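PDB 5LQ6: virulence protein vsdE from Salmonella enterica, which acts as a cysteine hydrolase effector of Salmonella that suppresses host immune responses and contributes to bacterial virulence. Local coordinates for residues 147-152 and 164-169; 124-129 and 209-214; 153-158 and 186-191. The protein carries 4 engineered substitutions. All coordinates share one frame; numbering follows the deposited sequence. Where two conformers were deposited one is given.

Contact 1: residues 147-152 and 164-169; sequences SFIISA and RHDFNA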
loop_
_atom_site.group_PDB
_atom_site.type_symbol
_atom_site.label_atom_id
_atom_site.label_comp_id
_atom_site.label_asym_id
_atom_site.label_seq_id
_atom_site.Cartn_x
_atom_site.Cartn_y
_atom_site.Cartn_z
ATOM N N SER A 147 -6.791 7.184 -1.051
ATOM C CA SER A 147 -6.032 5.995 -0.727
ATOM C C SER A 147 -4.850 5.780 -1.647
ATOM O O SER A 147 -4.990 5.859 -2.892
ATOM C CB SER A 147 -6.960 4.795 -0.788
ATOM O OG SER A 147 -6.237 3.584 -0.514
ATOM N N PHE A 148 -3.673 5.537 -1.075
ATOM C CA PHE A 148 -2.433 5.517 -1.819
ATOM C C PHE A 148 -1.490 4.445 -1.306
ATOM O O PHE A 148 -1.559 4.064 -0.141
ATOM C CB PHE A 148 -1.719 6.867 -1.742
ATOM C CG PHE A 148 -2.574 8.050 -2.148
ATOM C CD1 PHE A 148 -3.425 8.639 -1.225
ATOM C CD2 PHE A 148 -2.585 8.446 -3.477
ATOM C CE1 PHE A 148 -4.252 9.677 -1.617
ATOM C CE2 PHE A 148 -3.421 9.509 -3.855
ATOM C CZ PHE A 148 -4.236 10.071 -2.897
ATOM N N ILE A 149 -0.597 3.993 -2.175
ATOM C CA ILE A 149 0.530 3.152 -1.789
ATOM C C ILE A 149 1.782 4.033 -1.838
ATOM O O ILE A 149 1.986 4.747 -2.835
ATOM C CB ILE A 149 0.745 1.907 -2.663
ATOM C CG1 ILE A 149 -0.524 1.053 -2.722
ATOM C CG2 ILE A 149 1.910 1.078 -2.169
ATOM C CD1 ILE A 149 -0.462 -0.093 -3.758
ATOM N N ILE A 150 2.593 3.964 -0.791
ATOM C CA ILE A 150 3.825 4.748 -0.729
ATOM C C ILE A 150 4.983 3.820 -0.911
ATOM O O ILE A 150 5.031 2.744 -0.270
ATOM C CB ILE A 150 3.975 5.474 0.601
ATOM C CG1 ILE A 150 2.660 6.107 1.056
ATOM C CG2 ILE A 150 5.133 6.463 0.567
ATOM C CD1 ILE A 150 2.127 7.141 0.161
ATOM N N SER A 151 5.955 4.163 -1.737
ATOM C CA SER A 151 7.201 3.411 -1.892
ATOM C C SER A 151 8.343 4.309 -1.454
ATOM O O SER A 151 8.493 5.434 -1.975
ATOM C CB SER A 151 7.392 2.994 -3.352
ATOM O OG SER A 151 6.410 2.120 -3.784
ATOM N N ALA A 152 9.108 3.851 -0.473
ATOM C CA ALA A 152 10.250 4.585 0.054
ATOM C C ALA A 152 11.517 3.859 -0.330
ATOM O O ALA A 152 11.621 2.640 -0.275
ATOM C CB ALA A 152 10.141 4.715 1.518
ATOM N N ARG A 164 14.251 -0.657 0.451
ATOM C CA ARG A 164 12.993 -0.322 -0.198
ATOM C C ARG A 164 11.875 -0.827 0.687
ATOM O O ARG A 164 11.911 -1.963 1.168
ATOM C CB ARG A 164 12.898 -1.021 -1.543
ATOM C CG ARG A 164 11.467 -1.098 -2.098
ATOM C CD ARG A 164 11.088 -0.026 -3.051
ATOM N NE ARG A 164 9.665 -0.153 -3.423
ATOM C CZ ARG A 164 9.150 -1.065 -4.252
ATOM N NH1 ARG A 164 9.891 -2.051 -4.768
ATOM N NH2 ARG A 164 7.877 -0.994 -4.584
ATOM N N HIS A 165 10.857 -0.001 0.871
ATOM C CA HIS A 165 9.725 -0.393 1.683
ATOM C C HIS A 165 8.474 0.240 1.131
ATOM O O HIS A 165 8.452 1.453 0.911
ATOM C CB HIS A 165 9.944 0.051 3.099
ATOM C CG HIS A 165 8.908 -0.410 4.063
ATOM N ND1 HIS A 165 8.525 -1.719 4.199
ATOM C CD2 HIS A 165 8.187 0.279 4.985
ATOM C CE1 HIS A 165 7.636 -1.819 5.178
ATOM N NE2 HIS A 165 7.410 -0.627 5.655
ATOM N N ASP A 166 7.423 -0.561 0.968
ATOM C CA ASP A 166 6.100 -0.066 0.627
ATOM C C ASP A 166 5.189 -0.088 1.841
ATOM O O ASP A 166 5.299 -0.934 2.695
ATOM C CB ASP A 166 5.426 -0.905 -0.465
ATOM C CG ASP A 166 5.880 -0.584 -1.884
ATOM O OD1 ASP A 166 6.914 0.080 -2.049
ATOM O OD2 ASP A 166 5.183 -1.013 -2.821
ATOM N N PHE A 167 4.298 0.901 1.891
ATOM C CA PHE A 167 3.284 1.029 2.919
ATOM C C PHE A 167 2.115 1.827 2.335
ATOM O O PHE A 167 2.062 2.035 1.127
ATOM C CB PHE A 167 3.849 1.580 4.228
ATOM C CG PHE A 167 4.597 2.889 4.088
ATOM C CD1 PHE A 167 5.877 2.897 3.610
ATOM C CD2 PHE A 167 3.991 4.102 4.399
ATOM C CE1 PHE A 167 6.583 4.082 3.492
ATOM C CE2 PHE A 167 4.692 5.288 4.268
ATOM C CZ PHE A 167 5.967 5.274 3.793
ATOM N N ASN A 168 1.175 2.214 3.145
ATOM C CA ASN A 168 -0.078 2.800 2.674
ATOM C C ASN A 168 -0.381 4.125 3.331
ATOM O O ASN A 168 0.169 4.477 4.370
ATOM C CB ASN A 168 -1.269 1.845 2.890
ATOM C CG ASN A 168 -1.102 0.518 2.171
ATOM O OD1 ASN A 168 -0.299 -0.322 2.562
ATOM N ND2 ASN A 168 -1.865 0.350 1.104
ATOM N N ALA A 169 -1.240 4.915 2.704
ATOM C CA ALA A 169 -1.686 6.165 3.295
ATOM C C ALA A 169 -3.162 6.342 2.883
ATOM O O ALA A 169 -3.518 6.148 1.710
ATOM C CB ALA A 169 -0.860 7.324 2.832
HETATM O O HOH W 1 -3.861 2.485 0.262
#

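Contact 2: residues 124-129 and 209-214; sequences YSLNSI and FYVRAY. Engineered in segment 124-129: Ser125 (natural residue Cys).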
loop_
_atom_site.group_PDB
_atom_site.type_symbol
_atom_site.label_atom_id
_atom_site.label_comp_id
_atom_site.label_asym_id
_atom_site.label_seq_id
_atom_site.Cartn_x
_atom_site.Cartn_y
_atom_site.Cartn_z
ATOM N N TYR A 124 5.858 11.660 -9.432
ATOM C CA TYR A 124 7.272 12.001 -9.467
ATOM C C TYR A 124 7.874 11.708 -8.081
ATOM O O TYR A 124 7.138 11.563 -7.100
ATOM C CB TYR A 124 7.456 13.483 -9.769
ATOM C CG TYR A 124 6.993 13.936 -11.114
ATOM C CD1 TYR A 124 7.442 13.295 -12.278
ATOM C CD2 TYR A 124 6.167 15.052 -11.239
ATOM C CE1 TYR A 124 7.054 13.744 -13.538
ATOM C CE2 TYR A 124 5.759 15.506 -12.488
ATOM C CZ TYR A 124 6.214 14.853 -13.637
ATOM O OH TYR A 124 5.802 15.324 -14.873
ATOM N N SER A 125 9.194 11.631 -8.005
ATOM C CA SER A 125 9.883 11.398 -6.759
ATOM C C SER A 125 9.639 12.579 -5.807
ATOM O O SER A 125 9.673 13.753 -6.223
ATOM C CB SER A 125 11.374 11.194 -7.022
ATOM O OG SER A 125 12.074 10.980 -5.821
ATOM N N LEU A 126 9.350 12.271 -4.554
ATOM C CA LEU A 126 9.175 13.238 -3.499
ATOM C C LEU A 126 10.313 13.076 -2.483
ATOM O O LEU A 126 10.857 11.972 -2.276
ATOM C CB LEU A 126 7.839 13.017 -2.795
ATOM C CG LEU A 126 6.653 13.243 -3.724
ATOM C CD1 LEU A 126 5.352 12.698 -3.158
ATOM C CD2 LEU A 126 6.423 14.712 -4.049
ATOM N N ASN A 127 10.728 14.158 -1.809
ATOM C CA ASN A 127 11.933 14.106 -1.053
ATOM C C ASN A 127 11.784 13.886 0.438
ATOM O O ASN A 127 12.782 13.808 1.166
ATOM C CB ASN A 127 12.676 15.434 -1.215
ATOM C CG ASN A 127 13.178 15.645 -2.604
ATOM O OD1 ASN A 127 13.670 14.711 -3.219
ATOM N ND2 ASN A 127 13.093 16.872 -3.097
ATOM N N SER A 128 10.553 13.765 0.957
ATOM C CA SER A 128 10.342 13.588 2.367
ATOM C C SER A 128 8.942 13.056 2.603
ATOM O O SER A 128 8.035 13.227 1.786
ATOM C CB SER A 128 10.548 14.918 3.155
ATOM O OG SER A 128 9.520 15.791 2.830
ATOM N N ILE A 129 8.759 12.405 3.742
ATOM C CA ILE A 129 7.423 11.947 4.135
ATOM C C ILE A 129 6.492 13.119 4.371
ATOM O O ILE A 129 5.317 13.059 4.109
ATOM C CB ILE A 129 7.573 10.926 5.296
ATOM C CG1 ILE A 129 6.280 10.092 5.461
ATOM C CG2 ILE A 129 7.919 11.633 6.547
ATOM C CD1 ILE A 129 6.055 9.146 4.343
ATOM N N PHE A 209 10.701 9.119 -2.234
ATOM C CA PHE A 209 9.409 8.544 -2.003
ATOM C C PHE A 209 8.595 8.647 -3.291
ATOM O O PHE A 209 8.699 9.613 -4.037
ATOM C CB PHE A 209 8.686 9.330 -0.918
ATOM C CG PHE A 209 9.357 9.286 0.430
ATOM C CD1 PHE A 209 10.435 10.089 0.671
ATOM C CD2 PHE A 209 8.917 8.412 1.418
ATOM C CE1 PHE A 209 11.088 10.082 1.889
ATOM C CE2 PHE A 209 9.573 8.418 2.676
ATOM C CZ PHE A 209 10.667 9.235 2.865
ATOM N N TYR A 210 7.700 7.686 -3.499
ATOM C CA TYR A 210 6.774 7.701 -4.623
ATOM C C TYR A 210 5.418 7.298 -4.140
ATOM O O TYR A 210 5.323 6.526 -3.223
ATOM C CB TYR A 210 7.184 6.702 -5.706
ATOM C CG TYR A 210 8.518 6.973 -6.315
ATOM C CD1 TYR A 210 9.673 6.559 -5.702
ATOM C CD2 TYR A 210 8.601 7.704 -7.456
ATOM C CE1 TYR A 210 10.931 6.833 -6.240
ATOM C CE2 TYR A 210 9.857 7.973 -8.028
ATOM C CZ TYR A 210 10.992 7.552 -7.396
ATOM O OH TYR A 210 12.224 7.837 -7.970
ATOM N N VAL A 211 4.375 7.880 -4.730
ATOM C CA VAL A 211 2.997 7.592 -4.395
ATOM C C VAL A 211 2.324 7.004 -5.614
ATOM O O VAL A 211 2.525 7.499 -6.715
ATOM C CB VAL A 211 2.291 8.900 -3.986
ATOM C CG1 VAL A 211 0.873 8.655 -3.485
ATOM C CG2 VAL A 211 3.115 9.634 -2.911
ATOM N N ARG A 212 1.558 5.931 -5.458
ATOM C CA ARG A 212 0.780 5.383 -6.562
ATOM C C ARG A 212 -0.604 4.974 -6.051
ATOM O O ARG A 212 -0.809 4.802 -4.851
ATOM C CB ARG A 212 1.480 4.233 -7.262
ATOM C CG ARG A 212 1.591 2.943 -6.492
ATOM C CD ARG A 212 2.580 1.997 -7.225
ATOM N NE ARG A 212 2.371 0.573 -6.916
ATOM C CZ ARG A 212 2.842 -0.062 -5.839
ATOM N NH1 ARG A 212 3.599 0.534 -4.952
ATOM N NH2 ARG A 212 2.581 -1.353 -5.684
ATOM N N ALA A 213 -1.534 4.806 -6.964
ATOM C CA ALA A 213 -2.895 4.458 -6.616
ATOM C C ALA A 213 -3.645 3.850 -7.771
ATOM O O ALA A 213 -3.384 4.219 -8.940
ATOM C CB ALA A 213 -3.626 5.641 -6.094
ATOM N N TYR A 214 -4.545 2.959 -7.450
ATOM C CA TYR A 214 -5.395 2.295 -8.427
ATOM C C TYR A 214 -6.540 3.197 -8.772
ATOM O O TYR A 214 -7.189 3.701 -7.890
ATOM C CB TYR A 214 -5.939 0.976 -7.819
ATOM C CG TYR A 214 -6.891 0.199 -8.687
ATOM C CD1 TYR A 214 -6.529 -0.206 -9.964
ATOM C CD2 TYR A 214 -8.142 -0.152 -8.212
ATOM C CE1 TYR A 214 -7.403 -0.953 -10.752
ATOM C CE2 TYR A 214 -9.022 -0.889 -8.993
ATOM C CZ TYR A 214 -8.646 -1.266 -10.264
ATOM O OH TYR A 214 -9.565 -1.980 -11.034
#

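Contact 3: residues 153-158 and 186-191; sequences ENYIAP and SWKTSN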
loop_
_atom_site.group_PDB
_atom_site.type_symbol
_atom_site.label_atom_id
_atom_site.label_comp_id
_atom_site.label_asym_id
_atom_site.label_seq_id
_atom_site.Cartn_x
_atom_site.Cartn_y
_atom_site.Cartn_z
ATOM N N GLU A 153 12.528 4.620 -0.729
ATOM C CA GLU A 153 13.790 4.000 -1.047
ATOM C C GLU A 153 14.708 3.652 0.089
ATOM O O GLU A 153 15.459 2.693 -0.005
ATOM C CB GLU A 153 14.525 4.853 -2.075
ATOM C CG GLU A 153 13.918 4.657 -3.465
ATOM C CD GLU A 153 14.550 3.526 -4.259
ATOM O OE1 GLU A 153 14.890 2.466 -3.658
ATOM O OE2 GLU A 153 14.706 3.715 -5.491
ATOM N N ASN A 154 14.716 4.430 1.121
ATOM C CA ASN A 154 15.734 4.245 2.182
ATOM C C ASN A 154 15.102 4.165 3.543
ATOM O O ASN A 154 15.507 4.787 4.516
ATOM C CB ASN A 154 16.763 5.385 2.093
ATOM C CG ASN A 154 17.765 5.179 0.938
ATOM O OD1 ASN A 154 18.335 4.115 0.791
ATOM N ND2 ASN A 154 17.953 6.194 0.136
ATOM N N TYR A 155 14.064 3.343 3.610
ATOM C CA TYR A 155 13.409 3.048 4.886
ATOM C C TYR A 155 14.343 2.209 5.778
ATOM O O TYR A 155 14.903 1.243 5.299
ATOM C CB TYR A 155 12.139 2.246 4.605
ATOM C CG TYR A 155 11.346 1.783 5.820
ATOM C CD1 TYR A 155 10.422 2.594 6.433
ATOM C CD2 TYR A 155 11.543 0.495 6.351
ATOM C CE1 TYR A 155 9.687 2.140 7.535
ATOM C CE2 TYR A 155 10.856 0.038 7.449
ATOM C CZ TYR A 155 9.929 0.856 8.041
ATOM O OH TYR A 155 9.217 0.422 9.159
ATOM N N ILE A 156 14.483 2.575 7.056
ATOM C CA ILE A 156 15.385 1.845 7.954
ATOM C C ILE A 156 14.626 0.674 8.567
ATOM O O ILE A 156 13.798 0.857 9.495
ATOM C CB ILE A 156 15.975 2.817 8.980
ATOM C CG1 ILE A 156 16.696 3.971 8.286
ATOM C CG2 ILE A 156 16.841 2.045 9.982
ATOM C CD1 ILE A 156 16.979 5.107 9.224
ATOM N N ALA A 157 14.835 -0.532 8.058
ATOM C CA ALA A 157 14.227 -1.721 8.577
ATOM C C ALA A 157 15.137 -2.300 9.673
ATOM O O ALA A 157 16.385 -2.103 9.612
ATOM C CB ALA A 157 14.001 -2.713 7.489
ATOM N N PRO A 158 14.560 -3.047 10.594
ATOM C CA PRO A 158 15.425 -3.639 11.633
ATOM C C PRO A 158 16.477 -4.540 11.053
ATOM O O PRO A 158 16.194 -5.286 10.094
ATOM C CB PRO A 158 14.438 -4.408 12.522
ATOM C CG PRO A 158 13.136 -3.641 12.323
ATOM C CD PRO A 158 13.129 -3.334 10.868
ATOM N N SER A 186 1.112 -2.134 7.386
ATOM C CA SER A 186 0.606 -3.428 7.824
ATOM C C SER A 186 1.734 -4.415 8.059
ATOM O O SER A 186 1.550 -5.414 8.789
ATOM C CB SER A 186 -0.402 -3.984 6.863
ATOM O OG SER A 186 0.189 -4.258 5.580
ATOM N N TRP A 187 2.899 -4.156 7.493
ATOM C CA TRP A 187 4.109 -4.970 7.740
ATOM C C TRP A 187 4.698 -4.754 9.113
ATOM O O TRP A 187 5.283 -5.672 9.738
ATOM C CB TRP A 187 5.123 -4.656 6.643
ATOM C CG TRP A 187 6.449 -5.293 6.762
ATOM C CD1 TRP A 187 6.792 -6.498 6.244
ATOM C CD2 TRP A 187 7.579 -4.784 7.428
ATOM N NE1 TRP A 187 8.099 -6.778 6.563
ATOM C CE2 TRP A 187 8.624 -5.722 7.252
ATOM C CE3 TRP A 187 7.850 -3.598 8.100
ATOM C CZ2 TRP A 187 9.905 -5.514 7.787
ATOM C CZ3 TRP A 187 9.164 -3.391 8.633
ATOM C CH2 TRP A 187 10.134 -4.361 8.484
ATOM N N LYS A 188 4.623 -3.525 9.617
ATOM C CA LYS A 188 5.264 -3.124 10.866
ATOM C C LYS A 188 4.278 -3.406 11.992
ATOM O O LYS A 188 3.566 -2.501 12.447
ATOM C CB LYS A 188 5.670 -1.631 10.808
ATOM C CG LYS A 188 6.468 -1.106 12.012
ATOM C CD LYS A 188 7.937 -1.486 12.030
ATOM C CE LYS A 188 8.620 -0.794 13.184
ATOM N NZ LYS A 188 10.073 -1.121 13.324
ATOM N N THR A 189 4.229 -4.662 12.435
ATOM C CA THR A 189 3.160 -5.089 13.305
ATOM C C THR A 189 3.280 -4.488 14.707
ATOM O O THR A 189 2.281 -4.454 15.411
ATOM C CB THR A 189 3.088 -6.592 13.391
ATOM O OG1 THR A 189 4.383 -7.041 13.758
ATOM C CG2 THR A 189 2.653 -7.209 12.065
ATOM N N SER A 190 4.422 -3.928 15.056
ATOM C CA SER A 190 4.564 -3.218 16.326
ATOM C C SER A 190 3.809 -1.889 16.321
ATOM O O SER A 190 3.494 -1.338 17.384
ATOM C CB SER A 190 6.013 -2.950 16.643
ATOM O OG SER A 190 6.692 -2.181 15.647
ATOM N N ASN A 191 3.503 -1.324 15.151
ATOM C CA ASN A 191 2.850 -0.019 15.061
ATOM C C ASN A 191 2.266 0.165 13.643
ATOM O O ASN A 191 2.868 0.816 12.810
ATOM C CB ASN A 191 3.827 1.093 15.417
ATOM C CG ASN A 191 3.232 2.454 15.578
ATOM O OD1 ASN A 191 2.030 2.599 15.777
ATOM N ND2 ASN A 191 4.035 3.473 15.476
HETATM O O HOH W 2 11.293 -0.316 10.813
#

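Contact 1: residues 147-152 and 164-169
Ile150 lies over the ring of Phe167, its CB 3.9 Å from the ring centroid in a CH-pi contact only 16° off the ring normal. The two residues face each other as a hydrogen-bonded pair in the antiparallel beta hairpin of strands 147-157 and 163-172, the middle of the four-stranded sheet of this papain-like (clan CA) fold. The chi1 of Phe167, 54°, sets CG between the backbone N and the carbonyl carbon and swings the ring across to the partner strand. CG2 of Ile150 then presses on CZ of Phe167 at 3.5 Å, while CD1 of Ile150 turns the other way to meet CB of Ala169. CB of Ala152 touches the same ring at its edge. Helix 129-143 covers this apolar face through Val132 and Ile136.

Outward from these side chains the two backbones zip together in pairs of N-H...O bonds at Phe148/Ala169, Ile150/Phe167 and Ala152/His165. His165 carries its NE2 to Asp185 and packs on Cys76, an arrangement consistent with a Cys-His-Asp catalytic triad.

On the other face, Ile149 has its CG2 against the Phe167 carbonyl oxygen at 3.4 Å. Beside it the polar edge begins with Asp166, whose OD1 receives OG of Ser151 at 2.7 Å from well above the carboxylate plane. Arg164, bent at chi2, folds back to bring NH2 2.9 Å from OD1 of Asp166; this is a salt bridge, though the N-H bonds from NH2 and NE are both bent and weak. Since OD2 of Asp166 pairs with Arg212, this buried carboxylate probably stays ionised, with arginines at both oxygens.

At the far end, one water accepts from Asn168 ND2, which also bonds Ser80 O, donates to Phe148 O, and lies 2.7 Å from Ser147 OG.

Contact 2: residues 124-129 and 209-214
Leu126 and Phe209 pair through their backbones: N of Leu126 gives a straight bond to O of Phe209 at 2.8 Å, and N of Phe209 answers to O of Leu126 at 2.9 Å.

The aromatic contacts come next. The Phe209 ring lies against the chain where it turns into helix 129-143, with C of Ser128 and N of Ile129 over one face and O of Leu126 in plane at the edge. CE1 of Phe209 comes within 3.6 Å of CA of Ser128. Tyr210 leaves the strand in another direction and passes alongside the engineered Ser125, whose CB lies 3.6 Å from the Tyr210 OH; that hydroxyl is hydrogen-bonded to Glu208.

Apolar side-chain packing completes the set. CD1 of Leu126 rests on CG2 of Val211 at 3.8 Å, both side chains also reaching Val132 of the helix. Ile129 has CG1 anti to its backbone N (chi1 -163°), which brings CD1 to CE2 of Phe209 at 4.0 Å.

Ser128 is the N-cap of helix 129-143, its OG capping a backbone N and also bonding Glu131. Between these segments the pairing is a single antiparallel bridge, with Ser123 just before it also bonded to Val211; it lies on the outer side of edge strand 209-212 and ties the lead-in of a capped helix to the sheet.

Contact 3: residues 153-158 and 186-191
Tyr155 reaches across to Trp187 and Lys188, and its side chain strings the contact together. CB packs on CB of His165 in the neighbouring strand. With CG anti to the backbone N (chi1 177°), the ring extends straight toward segment 186-191 and stacks on the His165 imidazole as it goes. Farther out, CE2 of Tyr155 meets CZ3 of Trp187 at 4.0 Å, the two side chains running obliquely to each other. The OH at the tip lies near the plane of the indole, off its edge and 3.8 Å from CZ3 of Trp187. From another direction CD of Lys188 comes to 3.7 Å of the Tyr155 OH.

The same hydroxyl is hydrogen-bonded to a bridging water at 2.8 Å. That water donates to O of Ile156 and accepts from NZ of Lys188 at 2.9 Å, so it joins both segments where they make no direct hydrogen bond. Lys188 can deliver its ammonium here because its chain bends at chi2 (78°) and then runs extended, which also sets NZ near CG of Pro158. A bound sodium ion sits about 4 Å from the Lys188 side chain.

Beside Tyr155, the indole edge takes CD of Pro158 at 4.0 Å from CH2 of Trp187. CB of Ala157 also touches CH2, a little farther away. Segment 186-191 is otherwise shaped by tight turns: Lys188 centres an inverse gamma turn and begins a type I turn closed by N of Asn191 on its carbonyl.

Trp187 follows Asp185 by two residues and meets His165 edge-to-face, which recalls the tryptophan beside the catalytic Asn-His pair of papain. The contact thus lies beside the probable triad: the end of strand 147-157 supplies Tyr155, and Trp187 also touches Cys76 and Leu79 of helix 76-89.

How the contacts relate
All three contacts reach one four-stranded antiparallel sheet, ordered 180-184, 163-172, 147-157, 209-212. Contact 1 joins its two middle strands; contact 2, about 8 Å away between centres, adds the 124-129 loop on the outer side of edge strand 209-212, and that strand bonds through its backbone to 147-152. Contact 3 uses the far end of the strand that contact 1 begins. Its centre lies about 11 Å from that of contact 1 and about 17 Å from that of contact 2. Along the chain, contacts 1 and 3 alternate their segments, and both are nested inside the loop closed by contact 2. His165 of contact 1 packs against Tyr155 and Trp187 of contact 3, so the probable catalytic histidine stands where these two meet.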